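Local coordinates for protein putative diguanylate cyclase (GGDEF) with PAS/PAC domain (Rhodopseudomonas palustris, PDB 3LIF) that probably makes cyclic di-GMP from two GTP molecules through its GGDEF domain, this chain being its extracellular sensor domain with the PDC fold, at residues 11-14 and 15-19; 100-103 and 104-107; 27-30 and 31-35. All coordinates share one frame; numbering follows the deposited sequence.

Contact 1 of 3, residues 11-14 and 15-19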
ATOM      1  N   ALA A  11      -1.452 -17.454  25.624  1.00 40.42           N
ATOM      2  CA  ALA A  11      -0.210 -17.756  24.935  1.00 39.78           C
ATOM      3  C   ALA A  11      -0.426 -18.275  23.540  1.00 39.92           C
ATOM      4  O   ALA A  11       0.391 -18.013  22.661  1.00 41.06           O
ATOM      5  CB  ALA A  11       0.622 -18.726  25.720  1.00 39.06           C
ATOM      6  N   GLN A  12      -1.491 -19.026  23.316  1.00 39.95           N
ATOM      7  CA  GLN A  12      -1.720 -19.564  21.999  1.00 40.90           C
ATOM      8  C   GLN A  12      -2.336 -18.484  21.169  1.00 39.55           C
ATOM      9  O   GLN A  12      -2.235 -18.458  19.939  1.00 39.91           O
ATOM     10  CB  GLN A  12      -2.711 -20.725  22.031  1.00 42.02           C
ATOM     11  CG  GLN A  12      -2.528 -21.658  23.206  1.00 49.46           C
ATOM     12  CD  GLN A  12      -3.387 -22.929  23.081  1.00 57.48           C
ATOM     13  OE1 GLN A  12      -4.651 -22.879  23.050  1.00 60.90           O
ATOM     14  NE2 GLN A  12      -2.703 -24.076  23.010  1.00 57.29           N
ATOM     15  N   SER A  13      -3.037 -17.594  21.824  1.00 37.84           N
ATOM     16  CA  SER A  13      -3.607 -16.555  21.049  1.00 37.09           C
ATOM     17  C   SER A  13      -2.445 -15.646  20.525  1.00 36.95           C
ATOM     18  O   SER A  13      -2.375 -15.357  19.323  1.00 35.69           O
ATOM     19  CB  SER A  13      -4.627 -15.804  21.861  1.00 36.13           C
ATOM     20  OG  SER A  13      -4.750 -14.543  21.265  1.00 38.84           O
ATOM     21  N   GLU A  14      -1.522 -15.255  21.419  1.00 35.92           N
ATOM     22  CA  GLU A  14      -0.349 -14.509  21.016  1.00 36.04           C
ATOM     23  C   GLU A  14       0.338 -15.279  19.898  1.00 36.73           C
ATOM     24  O   GLU A  14       0.693 -14.726  18.865  1.00 37.92           O
ATOM     25  CB  GLU A  14       0.611 -14.262  22.184  1.00 35.29           C
ATOM     26  CG  GLU A  14       1.873 -13.521  21.794  1.00 36.10           C
ATOM     27  CD  GLU A  14       2.853 -13.276  22.955  1.00 39.39           C
ATOM     28  OE1 GLU A  14       2.405 -13.051  24.107  1.00 40.30           O
ATOM     29  OE2 GLU A  14       4.086 -13.286  22.704  1.00 38.54           O
ATOM     30  N   THR A  15       0.527 -16.569  20.057  1.00 36.69           N
ATOM     31  CA  THR A  15       1.101 -17.269  18.945  1.00 36.55           C
ATOM     32  C   THR A  15       0.256 -17.118  17.663  1.00 37.11           C
ATOM     33  O   THR A  15       0.811 -17.042  16.579  1.00 37.84           O
ATOM     34  CB  THR A  15       1.417 -18.748  19.302  1.00 36.37           C
ATOM     35  OG1 THR A  15       2.461 -18.745  20.253  1.00 36.61           O
ATOM     36  CG2 THR A  15       1.950 -19.529  18.109  1.00 33.74           C
ATOM     37  N   GLU A  16      -1.067 -17.103  17.729  1.00 37.00           N
ATOM     38  CA  GLU A  16      -1.759 -17.129  16.442  1.00 38.11           C
ATOM     39  C   GLU A  16      -1.635 -15.771  15.806  1.00 37.15           C
ATOM     40  O   GLU A  16      -1.527 -15.674  14.585  1.00 37.24           O
ATOM     41  CB  GLU A  16      -3.237 -17.466  16.539  1.00 38.51           C
ATOM     42  CG  GLU A  16      -3.562 -18.795  17.155  1.00 44.18           C
ATOM     43  CD  GLU A  16      -5.011 -18.814  17.667  1.00 52.15           C
ATOM     44  OE1 GLU A  16      -5.672 -17.719  17.700  1.00 56.09           O
ATOM     45  OE2 GLU A  16      -5.479 -19.913  18.036  1.00 52.16           O
HETATM   46  N   MSE A  17      -1.690 -14.742  16.652  1.00 36.18           N
HETATM   47  CA  MSE A  17      -1.567 -13.376  16.233  1.00 35.61           C
HETATM   48  C   MSE A  17      -0.197 -13.208  15.613  1.00 34.83           C
HETATM   49  O   MSE A  17      -0.106 -12.710  14.500  1.00 34.79           O
HETATM   50  CB  MSE A  17      -1.717 -12.415  17.393  1.00 36.50           C
HETATM   51  CG  MSE A  17      -3.018 -12.527  18.152  1.00 41.02           C
HETATM   52 SE   MSE A  17      -4.430 -11.856  17.073  1.00 54.25          SE
HETATM   53  CE  MSE A  17      -4.520 -10.143  18.055  1.00 53.60           C
ATOM     54  N   ARG A  18       0.866 -13.645  16.283  1.00 33.29           N
ATOM     55  CA  ARG A  18       2.187 -13.443  15.695  1.00 32.39           C
ATOM     56  C   ARG A  18       2.267 -14.129  14.330  1.00 32.69           C
ATOM     57  O   ARG A  18       2.826 -13.553  13.396  1.00 32.58           O
ATOM     58  CB  ARG A  18       3.367 -13.769  16.653  1.00 30.91           C
ATOM     59  CG  ARG A  18       3.356 -12.833  17.835  1.00 30.49           C
ATOM     60  CD  ARG A  18       4.222 -13.221  19.068  1.00 28.65           C
ATOM     61  NE  ARG A  18       5.431 -12.416  19.032  1.00 30.52           N
ATOM     62  CZ  ARG A  18       5.857 -11.574  19.959  1.00 31.54           C
ATOM     63  NH1 ARG A  18       5.229 -11.420  21.122  1.00 28.63           N
ATOM     64  NH2 ARG A  18       6.971 -10.899  19.716  1.00 35.19           N
ATOM     65  N   ASN A  19       1.667 -15.307  14.159  1.00 33.25           N
ATOM     66  CA  ASN A  19       1.771 -15.942  12.829  1.00 34.55           C
ATOM     67  C   ASN A  19       0.943 -15.186  11.874  1.00 33.14           C
ATOM     68  O   ASN A  19       1.327 -15.002  10.759  1.00 33.14           O
ATOM     69  CB  ASN A  19       1.376 -17.431  12.783  1.00 35.83           C
ATOM     70  CG  ASN A  19       2.134 -18.272  13.826  1.00 43.29           C
ATOM     71  OD1 ASN A  19       1.674 -19.367  14.204  1.00 52.14           O
ATOM     72  ND2 ASN A  19       3.274 -17.745  14.341  1.00 46.14           N
TER
HETATM   73  O   HOH W   1       4.282 -15.944  20.450  1.00 71.44           O

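Contact 2 of 3, residues 100-103 and 104-107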
ATOM      1  N   TYR A 100       5.944  12.282  -6.668  1.00 23.10           N
ATOM      2  CA  TYR A 100       6.543  11.096  -7.246  1.00 23.56           C
ATOM      3  C   TYR A 100       7.211  11.419  -8.559  1.00 24.75           C
ATOM      4  O   TYR A 100       8.268  10.825  -8.874  1.00 26.28           O
ATOM      5  CB  TYR A 100       5.554   9.978  -7.423  1.00 21.82           C
ATOM      6  CG  TYR A 100       4.399  10.272  -8.342  1.00 21.15           C
ATOM      7  CD1 TYR A 100       3.189  10.665  -7.819  1.00 18.59           C
ATOM      8  CD2 TYR A 100       4.494  10.105  -9.736  1.00 19.93           C
ATOM      9  CE1 TYR A 100       2.105  10.875  -8.611  1.00 19.00           C
ATOM     10  CE2 TYR A 100       3.373  10.338 -10.570  1.00 18.05           C
ATOM     11  CZ  TYR A 100       2.191  10.710  -9.969  1.00 20.04           C
ATOM     12  OH  TYR A 100       1.052  10.989 -10.669  1.00 20.95           O
ATOM     13  N   PHE A 101       6.629  12.353  -9.321  1.00 25.13           N
ATOM     14  CA  PHE A 101       7.240  12.736 -10.576  1.00 25.89           C
ATOM     15  C   PHE A 101       8.524  13.441 -10.292  1.00 27.72           C
ATOM     16  O   PHE A 101       9.568  13.071 -10.836  1.00 27.96           O
ATOM     17  CB  PHE A 101       6.363  13.621 -11.424  1.00 25.74           C
ATOM     18  CG  PHE A 101       7.111  14.277 -12.553  1.00 25.39           C
ATOM     19  CD1 PHE A 101       7.344  13.599 -13.723  1.00 23.43           C
ATOM     20  CD2 PHE A 101       7.574  15.582 -12.443  1.00 25.52           C
ATOM     21  CE1 PHE A 101       8.014  14.189 -14.764  1.00 23.73           C
ATOM     22  CE2 PHE A 101       8.296  16.175 -13.498  1.00 25.73           C
ATOM     23  CZ  PHE A 101       8.523  15.466 -14.644  1.00 24.30           C
ATOM     24  N   ARG A 102       8.469  14.459  -9.437  1.00 29.24           N
ATOM     25  CA  ARG A 102       9.699  15.112  -9.045  1.00 31.50           C
ATOM     26  C   ARG A 102      10.739  14.100  -8.530  1.00 31.46           C
ATOM     27  O   ARG A 102      11.906  14.213  -8.837  1.00 31.98           O
ATOM     28  CB  ARG A 102       9.431  16.259  -8.047  1.00 32.33           C
ATOM     29  CG  ARG A 102       9.045  17.538  -8.806  1.00 38.41           C
ATOM     30  CD  ARG A 102       8.651  18.724  -7.990  1.00 43.89           C
ATOM     31  NE  ARG A 102       7.417  18.436  -7.275  1.00 52.53           N
ATOM     32  CZ  ARG A 102       7.394  18.092  -5.978  1.00 55.72           C
ATOM     33  NH1 ARG A 102       8.545  17.993  -5.310  1.00 56.85           N
ATOM     34  NH2 ARG A 102       6.244  17.856  -5.333  1.00 53.79           N
ATOM     35  N   TYR A 103      10.331  13.104  -7.758  1.00 31.67           N
ATOM     36  CA  TYR A 103      11.316  12.228  -7.193  1.00 32.13           C
ATOM     37  C   TYR A 103      12.033  11.388  -8.282  1.00 32.52           C
ATOM     38  O   TYR A 103      13.268  11.277  -8.308  1.00 31.72           O
ATOM     39  CB  TYR A 103      10.669  11.366  -6.132  1.00 32.68           C
ATOM     40  CG  TYR A 103      11.568  10.259  -5.645  1.00 36.66           C
ATOM     41  CD1 TYR A 103      11.647   9.052  -6.355  1.00 39.90           C
ATOM     42  CD2 TYR A 103      12.356  10.406  -4.490  1.00 38.57           C
ATOM     43  CE1 TYR A 103      12.487   8.017  -5.942  1.00 42.11           C
ATOM     44  CE2 TYR A 103      13.200   9.376  -4.060  1.00 41.97           C
ATOM     45  CZ  TYR A 103      13.261   8.171  -4.793  1.00 44.47           C
ATOM     46  OH  TYR A 103      14.069   7.096  -4.402  1.00 46.03           O
ATOM     47  N   HIS A 104      11.287  10.828  -9.226  1.00 32.01           N
ATOM     48  CA  HIS A 104      11.971  10.071 -10.231  1.00 32.32           C
ATOM     49  C   HIS A 104      12.825  10.871 -11.160  1.00 33.60           C
ATOM     50  O   HIS A 104      13.772  10.317 -11.744  1.00 34.12           O
ATOM     51  CB  HIS A 104      10.993   9.226 -11.013  1.00 32.27           C
ATOM     52  CG  HIS A 104      10.402   8.139 -10.180  1.00 32.93           C
ATOM     53  ND1 HIS A 104       9.039   7.932 -10.063  1.00 34.83           N
ATOM     54  CD2 HIS A 104      10.988   7.270  -9.327  1.00 30.22           C
ATOM     55  CE1 HIS A 104       8.807   6.945  -9.218  1.00 32.60           C
ATOM     56  NE2 HIS A 104       9.973   6.534  -8.750  1.00 35.41           N
ATOM     57  N   ARG A 105      12.484  12.151 -11.371  1.00 34.68           N
ATOM     58  CA  ARG A 105      13.285  12.958 -12.261  1.00 35.38           C
ATOM     59  C   ARG A 105      14.619  13.281 -11.576  1.00 36.24           C
ATOM     60  O   ARG A 105      15.628  13.478 -12.215  1.00 35.64           O
ATOM     61  CB  ARG A 105      12.580  14.244 -12.624  1.00 36.39           C
ATOM     62  CG  ARG A 105      13.395  15.123 -13.570  1.00 35.45           C
ATOM     63  CD  ARG A 105      12.687  16.381 -13.911  1.00 33.34           C
ATOM     64  NE  ARG A 105      12.354  17.124 -12.707  1.00 34.26           N
ATOM     65  CZ  ARG A 105      11.484  18.141 -12.655  1.00 33.36           C
ATOM     66  NH1 ARG A 105      10.821  18.533 -13.742  1.00 31.38           N
ATOM     67  NH2 ARG A 105      11.244  18.737 -11.493  1.00 32.45           N
ATOM     68  N   ALA A 106      14.611  13.330 -10.262  1.00 36.99           N
ATOM     69  CA  ALA A 106      15.804  13.667  -9.560  1.00 38.74           C
ATOM     70  C   ALA A 106      16.718  12.472  -9.244  1.00 40.26           C
ATOM     71  O   ALA A 106      17.901  12.684  -9.068  1.00 41.82           O
ATOM     72  CB  ALA A 106      15.451  14.399  -8.293  1.00 37.52           C
ATOM     73  N   ASN A 107      16.194  11.245  -9.123  1.00 41.32           N
ATOM     74  CA  ASN A 107      16.989  10.086  -8.667  1.00 41.80           C
ATOM     75  C   ASN A 107      16.945   8.931  -9.627  1.00 42.22           C
ATOM     76  O   ASN A 107      15.865   8.480 -10.007  1.00 41.71           O
ATOM     77  CB  ASN A 107      16.490   9.546  -7.338  1.00 41.97           C
ATOM     78  CG  ASN A 107      16.239  10.623  -6.331  1.00 44.46           C
ATOM     79  OD1 ASN A 107      15.222  11.318  -6.386  1.00 50.09           O
ATOM     80  ND2 ASN A 107      17.139  10.756  -5.376  1.00 45.54           N
TER
HETATM   81  O   HOH W   2      13.036  16.384  -9.992  1.00 58.95           O

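Contact 3 of 3, residues 27-30 and 31-35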
ATOM      1  N   HIS A  27       1.655 -11.354   2.460  1.00 29.98           N
ATOM      2  CA  HIS A  27       0.688 -10.958   1.486  1.00 29.94           C
ATOM      3  C   HIS A  27       1.039  -9.552   0.926  1.00 30.57           C
ATOM      4  O   HIS A  27       0.865  -9.298  -0.289  1.00 30.90           O
ATOM      5  CB  HIS A  27      -0.637 -10.918   2.151  1.00 28.83           C
ATOM      6  CG  HIS A  27      -1.716 -10.480   1.257  1.00 29.89           C
ATOM      7  ND1 HIS A  27      -2.161  -9.179   1.220  1.00 31.51           N
ATOM      8  CD2 HIS A  27      -2.496 -11.175   0.403  1.00 31.76           C
ATOM      9  CE1 HIS A  27      -3.170  -9.087   0.377  1.00 30.24           C
ATOM     10  NE2 HIS A  27      -3.397 -10.285  -0.131  1.00 33.39           N
ATOM     11  N   ALA A  28       1.517  -8.641   1.796  1.00 29.20           N
ATOM     12  CA  ALA A  28       1.792  -7.292   1.347  1.00 28.81           C
ATOM     13  C   ALA A  28       2.976  -7.438   0.444  1.00 28.32           C
ATOM     14  O   ALA A  28       2.933  -7.034  -0.726  1.00 28.93           O
ATOM     15  CB  ALA A  28       2.103  -6.353   2.488  1.00 28.56           C
ATOM     16  N   THR A  29       4.025  -8.063   0.955  1.00 27.54           N
ATOM     17  CA  THR A  29       5.188  -8.228   0.119  1.00 27.11           C
ATOM     18  C   THR A  29       4.811  -8.793  -1.251  1.00 27.96           C
ATOM     19  O   THR A  29       5.177  -8.248  -2.279  1.00 28.88           O
ATOM     20  CB  THR A  29       6.276  -9.073   0.735  1.00 26.32           C
ATOM     21  OG1 THR A  29       6.767  -8.449   1.937  1.00 26.11           O
ATOM     22  CG2 THR A  29       7.416  -9.169  -0.273  1.00 23.85           C
ATOM     23  N   HIS A  30       4.053  -9.863  -1.286  1.00 28.77           N
ATOM     24  CA  HIS A  30       3.762 -10.508  -2.564  0.50 29.42           C
ATOM     25  C   HIS A  30       2.935  -9.563  -3.441  1.00 29.43           C
ATOM     26  O   HIS A  30       3.170  -9.491  -4.656  1.00 29.00           O
ATOM     27  CB  HIS A  30       3.027 -11.874  -2.421  0.50 29.60           C
ATOM     28  CG  HIS A  30       3.841 -12.974  -1.797  0.50 30.64           C
ATOM     29  ND1 HIS A  30       5.211 -13.068  -1.932  0.50 31.80           N
ATOM     30  CD2 HIS A  30       3.460 -14.043  -1.048  0.50 30.23           C
ATOM     31  CE1 HIS A  30       5.641 -14.131  -1.272  0.50 32.21           C
ATOM     32  NE2 HIS A  30       4.598 -14.739  -0.730  0.50 31.43           N
ATOM     33  N   THR A  31       1.976  -8.845  -2.840  1.00 29.54           N
ATOM     34  CA  THR A  31       1.117  -7.948  -3.633  1.00 30.30           C
ATOM     35  C   THR A  31       1.905  -6.787  -4.269  1.00 30.95           C
ATOM     36  O   THR A  31       1.808  -6.539  -5.463  1.00 30.73           O
ATOM     37  CB  THR A  31       0.053  -7.344  -2.797  1.00 30.26           C
ATOM     38  OG1 THR A  31      -0.725  -8.391  -2.199  1.00 33.87           O
ATOM     39  CG2 THR A  31      -0.821  -6.459  -3.651  1.00 28.70           C
ATOM     40  N   PHE A  32       2.705  -6.090  -3.478  1.00 31.06           N
ATOM     41  CA  PHE A  32       3.565  -5.071  -4.075  1.00 32.60           C
ATOM     42  C   PHE A  32       4.543  -5.635  -5.101  1.00 33.82           C
ATOM     43  O   PHE A  32       4.748  -5.011  -6.148  1.00 34.88           O
ATOM     44  CB  PHE A  32       4.231  -4.179  -3.014  1.00 31.51           C
ATOM     45  CG  PHE A  32       3.256  -3.224  -2.397  1.00 30.97           C
ATOM     46  CD1 PHE A  32       2.439  -3.624  -1.353  1.00 28.39           C
ATOM     47  CD2 PHE A  32       3.084  -1.944  -2.921  1.00 29.13           C
ATOM     48  CE1 PHE A  32       1.490  -2.751  -0.812  1.00 26.28           C
ATOM     49  CE2 PHE A  32       2.174  -1.067  -2.350  1.00 29.18           C
ATOM     50  CZ  PHE A  32       1.356  -1.478  -1.331  1.00 27.38           C
ATOM     51  N   GLN A  33       5.109  -6.816  -4.826  1.00 34.72           N
ATOM     52  CA  GLN A  33       6.052  -7.439  -5.726  1.00 34.96           C
ATOM     53  C   GLN A  33       5.327  -7.637  -7.049  1.00 33.74           C
ATOM     54  O   GLN A  33       5.827  -7.332  -8.118  1.00 32.61           O
ATOM     55  CB  GLN A  33       6.355  -8.795  -5.191  1.00 36.05           C
ATOM     56  CG  GLN A  33       7.598  -9.414  -5.720  1.00 42.09           C
ATOM     57  CD  GLN A  33       8.640  -9.367  -4.604  1.00 51.69           C
ATOM     58  OE1 GLN A  33       8.976 -10.408  -4.020  1.00 56.42           O
ATOM     59  NE2 GLN A  33       9.118  -8.150  -4.256  1.00 51.32           N
ATOM     60  N   GLY A  34       4.112  -8.134  -6.963  1.00 32.96           N
ATOM     61  CA  GLY A  34       3.354  -8.365  -8.166  1.00 33.57           C
ATOM     62  C   GLY A  34       3.325  -7.111  -9.007  1.00 34.28           C
ATOM     63  O   GLY A  34       3.515  -7.179 -10.215  1.00 35.76           O
ATOM     64  N   ALA A  35       3.096  -5.967  -8.349  1.00 33.44           N
ATOM     65  CA  ALA A  35       2.906  -4.699  -8.989  1.00 32.00           C
ATOM     66  C   ALA A  35       4.250  -4.245  -9.498  1.00 32.02           C
ATOM     67  O   ALA A  35       4.348  -3.739 -10.612  1.00 31.47           O
ATOM     68  CB  ALA A  35       2.337  -3.692  -7.998  1.00 31.26           C
TER

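Contact 1 of 3, residues 11-14 and 15-19
E14 and R18 form an i to i+4 salt bridge on the long N-terminal helix 5-47 of this PDC sensor domain. The two side chains lie alongside each other and point the same way. The E14 chain is extended, with CG anti to the backbone N (chi1 178°), which carries the carboxylate forward over the next turn. The R18 chain bends at chi3 and brings its guanidinium back to meet it. OE2 of E14 is 2.7 Å from NH1 of R18, at the guanidinium edge and near its plane. The hydrogen bond within this salt bridge is weak because it is bent. The two flat groups are turned 36° apart. Below the charges, CG of E14 and CD of R18 pack at 3.6 Å. NH2 of R18 is bonded to a citrate, probably from the crystallisation liquor.

The tight part of the contact is the helix backbone and the face carrying S13 and M17. N of M17 bonds to O of S13 at 2.8 Å, and N of R18 bonds to O of E14 at 2.8 Å. The buried selenomethionine M17 leans on Y208 of strand 206-212, which E14 and R18 also touch. OG of S13 is 4.1 Å from CG of M17 and makes a weak hydrogen bond with R238. E16 forms a separate flank with S13. CG of E16 runs beside O of Q12, and its carboxylate makes a long, weak ion pair with the same R238.

The solvent side is looser. T15 is exposed there. A water links E14 and T15 weakly: its oxygen is 3.5 Å from OE2 of E14 and 3.3 Å from OG1 of T15.

Contact 2 of 3, residues 100-103 and 104-107
The Y103 ring meets two flat groups of 104-107. The amide of N107 stacks over one ring face, with the planes 22° apart. At the ring's edge lies the imidazole of H104. Seen from the imidazole, this is an offset edge-to-face pair: the edge of Y103 points to the face of H104, with ring centroids 5.3 Å apart and planes at 78°. CG of Y103 is anti to its backbone N, and this places the ring beside the chain that follows it, within touch of both partners.

A second flat pair lies further round the helix. CE2 of F101 stands over one face of the R105 guanidinium, offset toward its rim, 3.5 Å from NH1 of R105. That NH1 is at the edge of the F101 ring. The planes are 71° apart, so ring edge meets guanidinium face. The R105 chain bends at chi3 to bring the group over, and its NH2 also comes within 3.7 Å of CG of R102. At the guanidinium edge lies a water. It accepts from NE of R105 at 2.9 Å and donates to O of R102 at 2.7 Å.

All this occurs on the last turns of helix 99-106, a short helix laid against the first five-stranded antiparallel sheet of the PDC fold. Y100 and H104 are buried on its sheet side. H104 packs on L113, S131, F141 and V144. R102 turns its NH2 to O of D97.

The backbone bonds run on to the end of the helix. N of H104 bonds to O of Y100 at 3.0 Å. N107 is the first residue to leave helical geometry, yet its N still bonds to O of Y103 at 3.0 Å.

Contact 3 of 3, residues 27-30 and 31-35
T31 grips the carbonyl oxygen of H27 twice. Its OG1 donates to O of H27 at 2.6 Å, and its backbone N donates to the same oxygen at 2.8 Å. The two donors arrive from opposite faces of the carbonyl plane. OG1 lies beside the backbone N of T31 (chi1 -58°), which turns the hydroxyl back along the helix. There it also sits over one face of the H27 imidazole, offset toward the rim, 3.6 Å from CE1 of H27.

Next to this, N of F32 bonds to O of A28 at 2.9 Å. That oxygen also lies at the edge of the F32 ring, 3.5 Å from CD1 of F32. Further on, N of G34 bonds to O of H30.

Outside this shell, the turn of helix 5-47 lies near the middle of the PDC sensor domain. H27 stacks on F157, and T31 packs on Y153 and F154 of helix 151-158. On another side, OG1 of T29 bonds to O of S228.

T31 is buried, so bonding back to H27 gives its hydroxyl proton an acceptor within the helix and probably leaves the methyl to face Y153 and F154.

In the fold
Each contact joins adjoining residues within one helix, so none closes a long loop, and none nests in or crosses another. Helix 5-47 comes first and carries contact 1, then contact 3, their centres about 24 Å apart. Contact 1 lies near the N terminus against strand 206-212 of the second sheet. Contact 3 is close to the centre of the chain, where the helix meets helix 151-158 and residues 227-229. Contact 2 follows on helix 99-106, packed on the first sheet. Its centre is about 42 Å from that of contact 1, across the chain's centre. The long N-terminal helix runs along the domain, as in other PDC sensors.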